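Local coordinates for protein putative esterase (PDB 2RAU) that is a putative esterase or lipase of the alpha/beta-hydrolase class, probably cleaving ester bonds, and binds calcium ions, at residues K171-L176 / I293-I298; V53-G58 / F94-I99. All blocks are in the same frame, centred on the assembly; numbering follows the deposited sequence. Where two conformers were deposited one is given.

Interaction 1 (K171-L176 / I293-I298)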
loop_
_atom_site.group_PDB
_atom_site.type_symbol
_atom_site.label_atom_id
_atom_site.label_comp_id
_atom_site.label_asym_id
_atom_site.label_seq_id
_atom_site.Cartn_x
_atom_site.Cartn_y
_atom_site.Cartn_z
ATOM N N LYS A 171 9.082 -16.992 0.118
ATOM C CA LYS A 171 8.521 -18.320 0.090
ATOM C C LYS A 171 7.029 -18.338 -0.259
ATOM O O LYS A 171 6.439 -19.401 -0.427
ATOM C CB LYS A 171 8.771 -19.018 1.427
ATOM C CG LYS A 171 8.087 -18.386 2.593
ATOM C CD LYS A 171 8.431 -19.010 3.924
ATOM C CE LYS A 171 7.929 -18.127 5.039
ATOM N NZ LYS A 171 8.388 -18.538 6.378
ATOM N N GLY A 172 6.421 -17.158 -0.395
ATOM C CA GLY A 172 5.018 -17.060 -0.737
ATOM C C GLY A 172 4.679 -15.639 -1.117
ATOM O O GLY A 172 5.230 -14.686 -0.547
ATOM N N LEU A 173 3.782 -15.502 -2.089
ATOM C CA LEU A 173 3.323 -14.186 -2.563
ATOM C C LEU A 173 1.820 -14.015 -2.360
ATOM O O LEU A 173 1.040 -14.911 -2.634
ATOM C CB LEU A 173 3.684 -13.968 -4.030
ATOM C CG LEU A 173 5.130 -13.586 -4.339
ATOM C CD1 LEU A 173 5.476 -13.943 -5.799
ATOM C CD2 LEU A 173 5.408 -12.122 -4.035
ATOM N N ILE A 174 1.442 -12.863 -1.811
ATOM C CA ILE A 174 0.042 -12.506 -1.606
ATOM C C ILE A 174 -0.218 -11.174 -2.316
ATOM O O ILE A 174 0.241 -10.120 -1.870
ATOM C CB ILE A 174 -0.290 -12.339 -0.117
ATOM C CG1 ILE A 174 0.023 -13.634 0.666
ATOM C CG2 ILE A 174 -1.775 -11.841 0.082
ATOM C CD1 ILE A 174 0.253 -13.395 2.167
ATOM N N LEU A 175 -0.962 -11.209 -3.422
ATOM C CA LEU A 175 -1.257 -9.998 -4.201
ATOM C C LEU A 175 -2.696 -9.543 -3.930
ATOM O O LEU A 175 -3.651 -10.245 -4.241
ATOM C CB LEU A 175 -1.023 -10.255 -5.699
ATOM C CG LEU A 175 0.376 -10.802 -6.062
ATOM C CD1 LEU A 175 0.405 -11.275 -7.559
ATOM C CD2 LEU A 175 1.487 -9.742 -5.680
ATOM N N LEU A 176 -2.816 -8.392 -3.276
ATOM C CA LEU A 176 -4.092 -7.808 -2.857
ATOM C C LEU A 176 -4.464 -6.710 -3.871
ATOM O O LEU A 176 -4.101 -5.526 -3.743
ATOM C CB LEU A 176 -3.977 -7.257 -1.422
ATOM C CG LEU A 176 -3.577 -8.294 -0.343
ATOM C CD1 LEU A 176 -3.081 -7.629 0.919
ATOM C CD2 LEU A 176 -4.711 -9.263 -0.046
ATOM N N ILE A 293 9.523 -17.450 -11.438
ATOM C CA ILE A 293 9.168 -17.301 -10.030
ATOM C C ILE A 293 8.365 -18.525 -9.592
ATOM O O ILE A 293 7.177 -18.624 -9.857
ATOM C CB ILE A 293 8.416 -15.969 -9.768
ATOM C CG1 ILE A 293 9.186 -14.786 -10.383
ATOM C CG2 ILE A 293 8.163 -15.754 -8.264
ATOM C CD1 ILE A 293 8.551 -13.415 -10.133
ATOM N N LEU A 294 9.025 -19.453 -8.912
ATOM C CA LEU A 294 8.381 -20.677 -8.451
ATOM C C LEU A 294 8.010 -20.557 -6.969
ATOM O O LEU A 294 8.517 -21.275 -6.101
ATOM C CB LEU A 294 9.301 -21.880 -8.697
ATOM C CG LEU A 294 9.891 -21.963 -10.114
ATOM C CD1 LEU A 294 10.791 -23.117 -10.117
ATOM C CD2 LEU A 294 8.808 -22.036 -11.202
ATOM N N VAL A 295 7.130 -19.621 -6.698
ATOM C CA VAL A 295 6.682 -19.306 -5.360
ATOM C C VAL A 295 5.152 -19.496 -5.332
ATOM O O VAL A 295 4.470 -19.004 -6.233
ATOM C CB VAL A 295 7.060 -17.806 -5.031
ATOM C CG1 VAL A 295 6.337 -17.283 -3.828
ATOM C CG2 VAL A 295 8.600 -17.649 -4.881
ATOM N N PRO A 296 4.613 -20.226 -4.323
ATOM C CA PRO A 296 3.164 -20.274 -4.118
ATOM C C PRO A 296 2.600 -18.868 -4.019
ATOM O O PRO A 296 3.131 -18.029 -3.266
ATOM C CB PRO A 296 3.022 -20.985 -2.771
ATOM C CG PRO A 296 4.189 -21.825 -2.700
ATOM C CD PRO A 296 5.303 -21.039 -3.322
ATOM N N THR A 297 1.527 -18.627 -4.762
ATOM C CA THR A 297 0.915 -17.304 -4.893
ATOM C C THR A 297 -0.606 -17.326 -4.743
ATOM O O THR A 297 -1.273 -18.230 -5.234
ATOM C CB THR A 297 1.300 -16.651 -6.274
ATOM O OG1 THR A 297 2.729 -16.554 -6.386
ATOM C CG2 THR A 297 0.666 -15.272 -6.457
ATOM N N ILE A 298 -1.132 -16.351 -4.001
ATOM C CA ILE A 298 -2.582 -16.095 -3.963
ATOM C C ILE A 298 -2.779 -14.648 -4.443
ATOM O O ILE A 298 -2.061 -13.738 -4.027
ATOM C CB ILE A 298 -3.233 -16.412 -2.567
ATOM C CG1 ILE A 298 -4.766 -16.345 -2.656
ATOM C CG2 ILE A 298 -2.632 -15.525 -1.443
ATOM C CD1 ILE A 298 -5.433 -16.839 -1.426
#
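Lys171 meets the 293-298 segment through its backbone: its carbonyl O lies 3.5 Å from CD of the Pro296 ring, while its NZ forms a salt bridge with Asp51. A long aliphatic stem tipped by a charge suits the corner the chain turns here, where the amine can reach Asp51. At Gly172 the chain lies close against its neighbour, with CA 3.4 Å from Val295 CG1 and in a CA-H...O contact with Pro296 O. Leu173 N gives a bond of 2.9 Å to Pro296 O, and Leu173 O takes one of 2.9 Å from Ile298 N; these backbone bonds hold the pairing here. The Leu173 side chain has two conformers. In the one described, its CG meets the CG1 branch of Val295, which stands anti to its own backbone N (chi1 165°), and the two side chains cross at about a right angle. In that conformer Leu173 also lies side by side with Thr297 on the same face, CB to OG1 3.6 Å; the Thr297 hydroxyl bonds back to Val295 O from above the carbonyl plane, which gives the buried hydroxyl a partner.

These parallel bridges belong to the central sheet of an alpha/beta-hydrolase fold, where strand 170-176 runs between 146-151 and 297-302. Helix 153-169 packs on Leu173, Thr297 rests against Pro316 and Ser319, and helix 338-353 packs on Ile174 and Ile298.

Ile174 sets its CG1 3.9 Å from Ile298 CG2, the two beta-branched chains pointing the same way, a residue type well fitted to extended backbone. Leu175 N continues the ladder with a 2.8 Å bond to Ile298 O, and Leu175 pairs further on with Phe300. Its CD1 reaches Thr297 CG2 at 4.2 Å, and the side chain also packs on Leu159 of helix 153-169 and on Leu315.

Interaction 2 (V53-G58 / F94-I99)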
loop_
_atom_site.group_PDB
_atom_site.type_symbol
_atom_site.label_atom_id
_atom_site.label_comp_id
_atom_site.label_asym_id
_atom_site.label_seq_id
_atom_site.Cartn_x
_atom_site.Cartn_y
_atom_site.Cartn_z
ATOM N N VAL A 53 5.598 -11.876 7.634
ATOM C CA VAL A 53 4.873 -11.357 6.477
ATOM C C VAL A 53 5.234 -9.904 6.319
ATOM O O VAL A 53 5.069 -9.150 7.265
ATOM C CB VAL A 53 3.341 -11.445 6.661
ATOM C CG1 VAL A 53 2.675 -10.977 5.422
ATOM C CG2 VAL A 53 2.939 -12.908 7.018
ATOM N N LEU A 54 5.704 -9.518 5.136
ATOM C CA LEU A 54 5.971 -8.118 4.821
ATOM C C LEU A 54 4.927 -7.657 3.795
ATOM O O LEU A 54 4.727 -8.293 2.735
ATOM C CB LEU A 54 7.390 -7.909 4.260
ATOM C CG LEU A 54 7.732 -6.562 3.596
ATOM C CD1 LEU A 54 7.634 -5.427 4.666
ATOM C CD2 LEU A 54 9.091 -6.643 2.906
ATOM N N ILE A 55 4.282 -6.541 4.102
ATOM C CA ILE A 55 3.272 -5.947 3.202
ATOM C C ILE A 55 3.759 -4.638 2.623
ATOM O O ILE A 55 4.093 -3.719 3.335
ATOM C CB ILE A 55 1.892 -5.804 3.918
ATOM C CG1 ILE A 55 1.555 -7.138 4.641
ATOM C CG2 ILE A 55 0.776 -5.374 2.882
ATOM C CD1 ILE A 55 0.170 -7.263 5.258
ATOM N N LEU A 56 3.809 -4.596 1.301
ATOM C CA LEU A 56 4.225 -3.444 0.529
ATOM C C LEU A 56 3.027 -2.547 0.194
ATOM O O LEU A 56 2.087 -2.989 -0.457
ATOM C CB LEU A 56 4.913 -3.935 -0.740
ATOM C CG LEU A 56 6.186 -4.816 -0.613
ATOM C CD1 LEU A 56 6.804 -5.098 -1.962
ATOM C CD2 LEU A 56 7.213 -4.185 0.391
ATOM N N PRO A 57 3.030 -1.300 0.678
ATOM C CA PRO A 57 1.919 -0.437 0.325
ATOM C C PRO A 57 1.877 -0.044 -1.136
ATOM O O PRO A 57 2.854 -0.190 -1.840
ATOM C CB PRO A 57 2.159 0.819 1.168
ATOM C CG PRO A 57 3.134 0.356 2.261
ATOM C CD PRO A 57 3.976 -0.642 1.599
ATOM N N GLY A 58 0.735 0.549 -1.531
ATOM C CA GLY A 58 0.495 1.002 -2.890
ATOM C C GLY A 58 0.808 2.481 -3.008
ATOM O O GLY A 58 1.426 3.045 -2.136
ATOM N N PHE A 94 0.889 -13.875 13.557
ATOM C CA PHE A 94 2.002 -13.562 12.682
ATOM C C PHE A 94 2.758 -12.308 13.105
ATOM O O PHE A 94 2.182 -11.369 13.674
ATOM C CB PHE A 94 1.551 -13.409 11.233
ATOM C CG PHE A 94 1.227 -14.704 10.554
ATOM C CD1 PHE A 94 -0.041 -15.264 10.665
ATOM C CD2 PHE A 94 2.188 -15.369 9.808
ATOM C CE1 PHE A 94 -0.320 -16.464 10.065
ATOM C CE2 PHE A 94 1.916 -16.561 9.197
ATOM C CZ PHE A 94 0.671 -17.118 9.308
ATOM N N ASN A 95 4.062 -12.325 12.832
ATOM C CA ASN A 95 4.870 -11.124 12.863
ATOM C C ASN A 95 4.579 -10.468 11.505
ATOM O O ASN A 95 4.874 -11.044 10.460
ATOM C CB ASN A 95 6.370 -11.390 12.967
ATOM C CG ASN A 95 6.814 -11.923 14.318
ATOM O OD1 ASN A 95 6.396 -11.416 15.377
ATOM N ND2 ASN A 95 7.647 -12.960 14.286
ATOM N N VAL A 96 4.035 -9.264 11.524
ATOM C CA VAL A 96 3.701 -8.552 10.288
ATOM C C VAL A 96 4.500 -7.262 10.232
ATOM O O VAL A 96 4.571 -6.549 11.192
ATOM C CB VAL A 96 2.181 -8.250 10.166
ATOM C CG1 VAL A 96 1.835 -7.692 8.740
ATOM C CG2 VAL A 96 1.358 -9.566 10.540
ATOM N N TYR A 97 5.087 -6.987 9.076
ATOM C CA TYR A 97 5.938 -5.858 8.889
ATOM C C TYR A 97 5.443 -5.084 7.703
ATOM O O TYR A 97 4.811 -5.632 6.796
ATOM C CB TYR A 97 7.384 -6.306 8.586
ATOM C CG TYR A 97 8.060 -7.178 9.632
ATOM C CD1 TYR A 97 7.863 -8.561 9.657
ATOM C CD2 TYR A 97 8.934 -6.639 10.545
ATOM C CE1 TYR A 97 8.529 -9.378 10.570
ATOM C CE2 TYR A 97 9.615 -7.460 11.475
ATOM C CZ TYR A 97 9.397 -8.824 11.478
ATOM O OH TYR A 97 10.117 -9.583 12.375
ATOM N N THR A 98 5.734 -3.784 7.683
ATOM C CA THR A 98 5.356 -2.958 6.559
ATOM C C THR A 98 6.264 -1.717 6.518
ATOM O O THR A 98 6.656 -1.187 7.537
ATOM C CB THR A 98 3.833 -2.626 6.555
ATOM O OG1 THR A 98 3.501 -1.854 5.384
ATOM C CG2 THR A 98 3.389 -1.902 7.869
ATOM N N ILE A 99 6.528 -1.266 5.304
ATOM C CA ILE A 99 7.552 -0.267 4.964
ATOM C C ILE A 99 6.937 1.091 4.636
ATOM O O ILE A 99 5.871 1.169 3.982
ATOM C CB ILE A 99 8.375 -0.785 3.742
ATOM C CG1 ILE A 99 9.479 0.210 3.359
ATOM C CG2 ILE A 99 7.466 -1.101 2.537
ATOM C CD1 ILE A 99 10.509 -0.261 2.200
#
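Four hydrogen bonds join Val53-Ile55 to Asn95-Thr98. Three are backbone bonds of a parallel ladder: Val53 N to Asn95 O at 3.0 Å, Tyr97 N to Val53 O at 2.8 Å, and Ile55 N to Tyr97 O at 2.9 Å. The fourth comes from a side chain with two conformers. In the one described, Thr98 OG1, anti to its backbone N (chi1 -177°), donates to Ile55 O over 2.8 Å, tilted 25° from the carbonyl plane. Threonine suits this place because its hydroxyl can reach across to the neighbouring strand from an otherwise apolar face.

Val53 O also lies at the edge of the Tyr97 ring, in its plane, 3.7 Å from CD1. The phenol hydroxyl bonds Asp140 of helix 123-141, which lets a large aromatic stay buried with its hydroxyl paired.

Around the ladder the packing is aliphatic. Ile55 CD1 meets Val96 CG1 on the face shared with Thr98, where Leu66 of helix 63-68 also packs; Leu54 CD1 meets Tyr97 CB on the other face, against Ile137 of helix 123-141. At the start, Val53 CG2 comes obliquely to the Phe94 ring. Where strand 52-56 ends, Ile99 CG2 touches both Leu56 CD2 and Pro57 CD, the latter at 3.6 Å. Proline has no amide hydrogen to donate, which fits a point where the chain leaves the sheet.

The two strands are joined by a beta-alpha-beta crossover, with helix 85-91 in the link, within the central sheet of an alpha/beta-hydrolase fold. Ile99 N is 4.0 Å from Ile55 O, too far for a good bond; the Thr98 hydroxyl can serve that carbonyl instead, prolonging the pairing by a side chain as the backbone ladder gives out.

Both contacts are buried and belong to the same mixed sheet, with strand 146-151 lying between strands 52-56 and 170-176; their centres are about 14 Å apart and they do not touch. Interaction 2 is the more central, about 9 Å from the centre of the chain against about 17 Å for interaction 1. Each uses three backbone bonds between parallel strands. In interaction 1 the threonine hydroxyl bonds within its own segment, whereas in interaction 2, in one of two conformers at least, it joins the two strands. Interaction 1 is otherwise aliphatic, while interaction 2 adds aromatic residues. The strand ends lead toward a probable Ser-His-Asp site: Leu56 touches the likely nucleophile elbow, and Leu175 lies near it.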